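Local coordinates for protein xyloglucan-specific endo-beta-1,4-glucanase (Uncultured bacterium, PDB 4W88) that hydrolyses internal beta-1,4-glucosidic bonds in the backbone of xyloglucan, a plant cell-wall polysaccharide, as a member of glycoside hydrolase family 5, at residues 145-150 with 168-173; 172-177 with 208-213. The protein carries 1 engineered substitution. All coordinates share one frame; numbering follows the deposited sequence.

Contact 1 of 2, residues 145-150 with 168-173. With BGC (beta-D-glucopyranose), chain C.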
loop_
_atom_site.group_PDB
_atom_site.type_symbol
_atom_site.label_atom_id
_atom_site.label_comp_id
_atom_site.label_asym_id
_atom_site.label_seq_id
_atom_site.Cartn_x
_atom_site.Cartn_y
_atom_site.Cartn_z
ATOM N N GLU A 145 1.057 7.769 -1.256
ATOM C CA GLU A 145 0.473 6.851 -2.239
ATOM C C GLU A 145 -0.983 7.252 -2.444
ATOM O O GLU A 145 -1.822 7.217 -1.541
ATOM C CB GLU A 145 0.627 5.397 -1.744
ATOM C CG GLU A 145 0.045 4.322 -2.703
ATOM C CD GLU A 145 0.313 2.890 -2.186
ATOM O OE1 GLU A 145 0.777 2.787 -1.019
ATOM O OE2 GLU A 145 0.014 1.894 -2.928
ATOM N N GLY A 146 -1.266 7.777 -3.646
ATOM C CA GLY A 146 -2.491 8.545 -3.854
ATOM C C GLY A 146 -3.805 7.791 -3.609
ATOM O O GLY A 146 -4.729 8.345 -3.001
HETATM N N MSE A 147 -3.815 6.513 -4.029
HETATM C CA MSE A 147 -5.011 5.671 -4.009
HETATM C C MSE A 147 -4.598 4.260 -3.673
HETATM O O MSE A 147 -3.437 3.855 -3.880
HETATM C CB MSE A 147 -5.746 5.653 -5.384
HETATM C CG MSE A 147 -6.106 7.061 -5.824
HETATM SE SE MSE A 147 -7.033 6.991 -7.576
HETATM C CE MSE A 147 -5.474 6.893 -8.738
ATOM N N ASN A 148 -5.598 3.491 -3.231
ATOM C CA ASN A 148 -5.431 2.052 -2.945
ATOM C C ASN A 148 -6.451 1.261 -3.728
ATOM O O ASN A 148 -7.672 1.451 -3.553
ATOM C CB ASN A 148 -5.637 1.754 -1.482
ATOM C CG ASN A 148 -5.370 0.300 -1.154
ATOM O OD1 ASN A 148 -4.220 -0.144 -1.259
ATOM N ND2 ASN A 148 -6.445 -0.458 -0.916
ATOM N N GLU A 149 -5.961 0.440 -4.647
ATOM C CA GLU A 149 -6.803 -0.419 -5.449
ATOM C C GLU A 149 -8.007 0.262 -6.095
ATOM O O GLU A 149 -9.117 -0.223 -5.983
ATOM C CB GLU A 149 -7.175 -1.652 -4.684
ATOM C CG GLU A 149 -5.977 -2.458 -4.224
ATOM C CD GLU A 149 -6.269 -3.759 -3.486
ATOM O OE1 GLU A 149 -7.417 -3.996 -3.023
ATOM O OE2 GLU A 149 -5.274 -4.566 -3.318
ATOM N N PRO A 150 -7.793 1.441 -6.672
ATOM C CA PRO A 150 -8.939 2.177 -7.231
ATOM C C PRO A 150 -9.642 1.349 -8.311
ATOM O O PRO A 150 -8.963 0.780 -9.175
ATOM C CB PRO A 150 -8.299 3.431 -7.796
ATOM C CG PRO A 150 -6.856 3.028 -8.145
ATOM C CD PRO A 150 -6.510 2.123 -6.962
ATOM N N LYS A 168 -7.918 4.759 -18.517
ATOM C CA LYS A 168 -7.748 6.194 -18.837
ATOM C C LYS A 168 -8.065 7.092 -17.627
ATOM O O LYS A 168 -7.336 8.049 -17.357
ATOM C CB LYS A 168 -8.508 6.662 -20.132
ATOM C CG LYS A 168 -8.147 5.995 -21.456
ATOM C CD LYS A 168 -8.815 6.706 -22.677
ATOM C CE LYS A 168 -10.247 6.224 -22.983
ATOM N NZ LYS A 168 -10.408 5.030 -23.896
ATOM N N LEU A 169 -9.171 6.790 -16.924
ATOM C CA LEU A 169 -9.572 7.537 -15.732
ATOM C C LEU A 169 -8.507 7.421 -14.647
ATOM O O LEU A 169 -8.194 8.409 -13.984
ATOM C CB LEU A 169 -10.927 7.036 -15.227
ATOM C CG LEU A 169 -11.397 7.542 -13.870
ATOM C CD1 LEU A 169 -11.603 9.071 -13.903
ATOM C CD2 LEU A 169 -12.682 6.874 -13.455
ATOM N N ILE A 170 -7.921 6.243 -14.481
ATOM C CA ILE A 170 -6.856 6.062 -13.461
ATOM C C ILE A 170 -5.698 6.990 -13.789
ATOM O O ILE A 170 -5.150 7.677 -12.916
ATOM C CB ILE A 170 -6.371 4.641 -13.384
ATOM C CG1 ILE A 170 -7.506 3.768 -12.790
ATOM C CG2 ILE A 170 -5.104 4.584 -12.502
ATOM C CD1 ILE A 170 -8.134 4.133 -11.447
ATOM N N ASN A 171 -5.341 7.043 -15.071
ATOM C CA ASN A 171 -4.260 7.965 -15.452
ATOM C C ASN A 171 -4.567 9.452 -15.102
ATOM O O ASN A 171 -3.669 10.164 -14.619
ATOM C CB ASN A 171 -3.826 7.863 -16.943
ATOM C CG ASN A 171 -3.251 6.520 -17.282
ATOM O OD1 ASN A 171 -2.598 5.867 -16.470
ATOM N ND2 ASN A 171 -3.549 6.058 -18.485
ATOM N N ALA A 172 -5.806 9.879 -15.353
ATOM C CA ALA A 172 -6.233 11.223 -15.003
ATOM C C ALA A 172 -6.184 11.454 -13.488
ATOM O O ALA A 172 -5.733 12.463 -13.016
ATOM C CB ALA A 172 -7.644 11.470 -15.513
HETATM N N MSE A 173 -6.577 10.454 -12.728
HETATM C CA MSE A 173 -6.626 10.548 -11.256
HETATM C C MSE A 173 -5.191 10.624 -10.710
HETATM O O MSE A 173 -4.924 11.384 -9.791
HETATM C CB MSE A 173 -7.457 9.414 -10.581
HETATM C CG MSE A 173 -8.925 9.626 -10.959
HETATM SE SE MSE A 173 -10.069 8.274 -10.105
HETATM C CE MSE A 173 -10.183 9.079 -8.308
HETATM C C2 BGC C . -8.273 -9.457 -3.020
HETATM C C3 BGC C . -7.691 -8.143 -2.475
HETATM C C4 BGC C . -6.241 -8.003 -2.792
HETATM C C5 BGC C . -6.311 -8.400 -4.323
HETATM C C6 BGC C . -4.889 -8.326 -4.727
HETATM C C1 BGC C . -8.375 -9.691 -4.485
HETATM O O2 BGC C . -9.589 -9.316 -2.752
HETATM O O3 BGC C . -7.875 -8.199 -1.081
HETATM O O4 BGC C . -5.655 -6.780 -2.102
HETATM O O5 BGC C . -7.067 -9.683 -4.688
HETATM O O6 BGC C . -4.598 -8.389 -6.099
#
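Met147 and Met173, both selenomethionine, cross at about a right angle: the end of Met147 lies against the base of Met173, whose own methyl comes back to the Met147 selenium. Both chains run straight out to selenium and then bend in opposite senses, chi3 -83° in Met147 and 80° in Met173. The bend in Met147 lays its CE 3.7 Å from Met173 CB, while the opposite bend brings Met173 CE to within 3.8 Å of Met147 SE. Ile170, one helical turn earlier, splits its branches between two partners. Its CG2 faces Met147 CE loosely at 4.4 Å. Its CD1 sits against the CB-CG bond of Pro150, 3.7 Å from Pro150 CG, with the two side chains again crossed. All four residues are buried, and no hydrogen bond joins the segments; the contact is apolar packing between helix 164-182 and the loop leaving barrel strand 142-145. That loop carries the Asn-Glu-Pro sequence familiar from family 5 TIM barrels, whose glutamate serves as acid/base in relatives, consistent with the position of Glu149 in the glycan pocket. Pro150 turns toward the helix, whereas Glu149 extends to the glycan, and its OE2 accepts a 2.6 Å hydrogen bond from O4 of the bound glucose. The same oxygen is also hydrogen-bonded to His223 ND1, so two bonds grip this one oxygen; Tyr232 OH holds the sugar as well. With an alanine in place of Glu149, glucose O4 and His223 ND1 would probably both lose their shared partner, and the hold on the sugar would weaken.

Contact 2 of 2, residues 172-177 with 208-213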
loop_
_atom_site.group_PDB
_atom_site.type_symbol
_atom_site.label_atom_id
_atom_site.label_comp_id
_atom_site.label_asym_id
_atom_site.label_seq_id
_atom_site.Cartn_x
_atom_site.Cartn_y
_atom_site.Cartn_z
ATOM N N ALA A 172 -5.806 9.879 -15.353
ATOM C CA ALA A 172 -6.233 11.223 -15.003
ATOM C C ALA A 172 -6.184 11.454 -13.488
ATOM O O ALA A 172 -5.733 12.463 -13.016
ATOM C CB ALA A 172 -7.644 11.470 -15.513
HETATM N N MSE A 173 -6.577 10.454 -12.728
HETATM C CA MSE A 173 -6.626 10.548 -11.256
HETATM C C MSE A 173 -5.191 10.624 -10.710
HETATM O O MSE A 173 -4.924 11.384 -9.791
HETATM C CB MSE A 173 -7.457 9.414 -10.581
HETATM C CG MSE A 173 -8.925 9.626 -10.959
HETATM SE SE MSE A 173 -10.069 8.274 -10.105
HETATM C CE MSE A 173 -10.183 9.079 -8.308
ATOM N N ASN A 174 -4.287 9.787 -11.234
ATOM C CA ASN A 174 -2.853 9.815 -10.816
ATOM C C ASN A 174 -2.321 11.258 -11.012
ATOM O O ASN A 174 -1.597 11.788 -10.167
ATOM C CB ASN A 174 -1.998 8.802 -11.601
ATOM C CG ASN A 174 -2.151 7.381 -11.095
ATOM O OD1 ASN A 174 -2.475 7.142 -9.905
ATOM N ND2 ASN A 174 -1.930 6.421 -11.989
ATOM N N LYS A 175 -2.642 11.865 -12.165
ATOM C CA LYS A 175 -2.183 13.233 -12.471
ATOM C C LYS A 175 -2.744 14.236 -11.518
ATOM O O LYS A 175 -2.054 15.169 -11.128
ATOM C CB LYS A 175 -2.523 13.727 -13.908
ATOM C CG LYS A 175 -2.021 12.886 -14.953
ATOM C CD LYS A 175 -1.967 13.625 -16.282
ATOM C CE LYS A 175 -2.379 12.623 -17.332
ATOM N NZ LYS A 175 -2.067 13.020 -18.725
ATOM N N ALA A 176 -3.999 14.048 -11.143
ATOM C CA ALA A 176 -4.682 14.992 -10.263
ATOM C C ALA A 176 -4.011 14.992 -8.878
ATOM O O ALA A 176 -3.836 16.005 -8.238
ATOM C CB ALA A 176 -6.117 14.628 -10.135
ATOM N N PHE A 177 -3.671 13.783 -8.435
ATOM C CA PHE A 177 -3.027 13.542 -7.186
ATOM C C PHE A 177 -1.645 14.232 -7.163
ATOM O O PHE A 177 -1.317 14.997 -6.267
ATOM C CB PHE A 177 -2.869 12.021 -6.969
ATOM C CG PHE A 177 -1.746 11.609 -6.047
ATOM C CD1 PHE A 177 -1.659 12.015 -4.713
ATOM C CD2 PHE A 177 -0.813 10.706 -6.512
ATOM C CE1 PHE A 177 -0.641 11.544 -3.898
ATOM C CE2 PHE A 177 0.215 10.232 -5.695
ATOM C CZ PHE A 177 0.267 10.615 -4.379
ATOM N N LYS A 208 0.436 -1.964 -19.767
ATOM C CA LYS A 208 0.509 -1.346 -21.099
ATOM C C LYS A 208 -0.257 -0.016 -21.126
ATOM O O LYS A 208 0.160 0.911 -21.776
ATOM C CB LYS A 208 -0.006 -2.315 -22.172
ATOM C CG LYS A 208 0.070 -1.832 -23.587
ATOM C CD LYS A 208 -0.446 -2.917 -24.549
ATOM C CE LYS A 208 0.450 -4.161 -24.583
ATOM N NZ LYS A 208 0.093 -5.155 -25.646
ATOM N N ASP A 209 -1.336 0.118 -20.379
ATOM C CA ASP A 209 -2.117 1.360 -20.446
ATOM C C ASP A 209 -1.707 2.412 -19.442
ATOM O O ASP A 209 -2.315 3.460 -19.409
ATOM C CB ASP A 209 -3.617 1.076 -20.243
ATOM C CG ASP A 209 -4.275 0.510 -21.490
ATOM O OD1 ASP A 209 -3.644 0.515 -22.571
ATOM O OD2 ASP A 209 -5.416 0.040 -21.410
ATOM N N LEU A 210 -0.782 2.122 -18.555
ATOM C CA LEU A 210 -0.426 3.064 -17.489
ATOM C C LEU A 210 0.434 4.181 -18.039
ATOM O O LEU A 210 1.500 3.951 -18.577
ATOM C CB LEU A 210 0.365 2.380 -16.380
ATOM C CG LEU A 210 0.759 3.253 -15.180
ATOM C CD1 LEU A 210 -0.448 3.604 -14.311
ATOM C CD2 LEU A 210 1.785 2.530 -14.358
ATOM N N GLU A 211 -0.026 5.409 -17.885
ATOM C CA GLU A 211 0.762 6.590 -18.272
ATOM C C GLU A 211 1.810 6.869 -17.239
ATOM O O GLU A 211 1.525 6.850 -16.024
ATOM C CB GLU A 211 -0.155 7.792 -18.343
ATOM C CG GLU A 211 0.457 9.008 -18.934
ATOM C CD GLU A 211 -0.541 10.132 -19.050
ATOM O OE1 GLU A 211 -1.776 9.875 -19.193
ATOM O OE2 GLU A 211 -0.066 11.279 -18.955
ATOM N N ILE A 212 3.035 7.103 -17.687
ATOM C CA ILE A 212 4.098 7.382 -16.741
ATOM C C ILE A 212 4.296 8.896 -16.685
ATOM O O ILE A 212 4.694 9.520 -17.663
ATOM C CB ILE A 212 5.413 6.729 -17.191
ATOM C CG1 ILE A 212 5.220 5.224 -17.448
ATOM C CG2 ILE A 212 6.542 7.043 -16.218
ATOM C CD1 ILE A 212 4.710 4.457 -16.265
ATOM N N PRO A 213 4.114 9.504 -15.517
ATOM C CA PRO A 213 4.343 10.936 -15.422
ATOM C C PRO A 213 5.759 11.377 -15.752
ATOM O O PRO A 213 6.730 10.675 -15.454
ATOM C CB PRO A 213 4.099 11.207 -13.945
ATOM C CG PRO A 213 3.221 10.088 -13.490
ATOM C CD PRO A 213 3.764 8.940 -14.206
HETATM O O HOH W 1 -0.802 7.186 -14.646
#
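Helix 164-182, on the outside of the TIM barrel, meets the loop that leads from helix 204-208 into strand 218-223 through a salt bridge at its edge and a water further in. Lys175 NZ donates to Glu211 OE2 at 2.7 Å, and OE2 accepts with its syn lone pair, on the side of the other oxygen; Glu211 OE1 stands off at 3.2 Å from Lys175 NZ. The two side chains cross at about a right angle. Glu211 reaches the lysine because its CG is anti to the backbone N (chi1 -171°) and the chain beyond stays extended. On the more buried side, Asn174 ND2 gives a hydrogen bond of 3.0 Å to a water, which in turn donates to the backbone O of Glu211 at 2.7 Å. The amide nitrogen is also bonded to Cys196 O, at the end of strand 193-196, so it is gripped by both the strand and the water. Leu210 CD1 lies 3.9 Å beyond Asn174 ND2, nearly in line with the CG-ND2 bond, the two side chains crossing at about a right angle. The contact thus joins an outer helix of the family 5 (beta/alpha)8 barrel to the loop that enters strand 218-223.

From the N terminus, the chain leaves strand 142-145, passes through 145-150 and, 17 residues further on, returns as helix segment 168-173, where contact 1 closes the first loop. Contact 2 starts on that same helix and closes the next, a 30-residue loop through strand 193-196 and helix 204-208 that ends at 208-213. The loops neither nest nor cross; they follow one another and overlap at Ala172 and Met173. Asn171 joins the two, its OD1 and ND2 probably hydrogen-bonded to Glu211 N and Asp209 O, respectively. Helix 164-182 thus ties the pocket-side loop after strand 142-145 to the outer loop before strand 218-223.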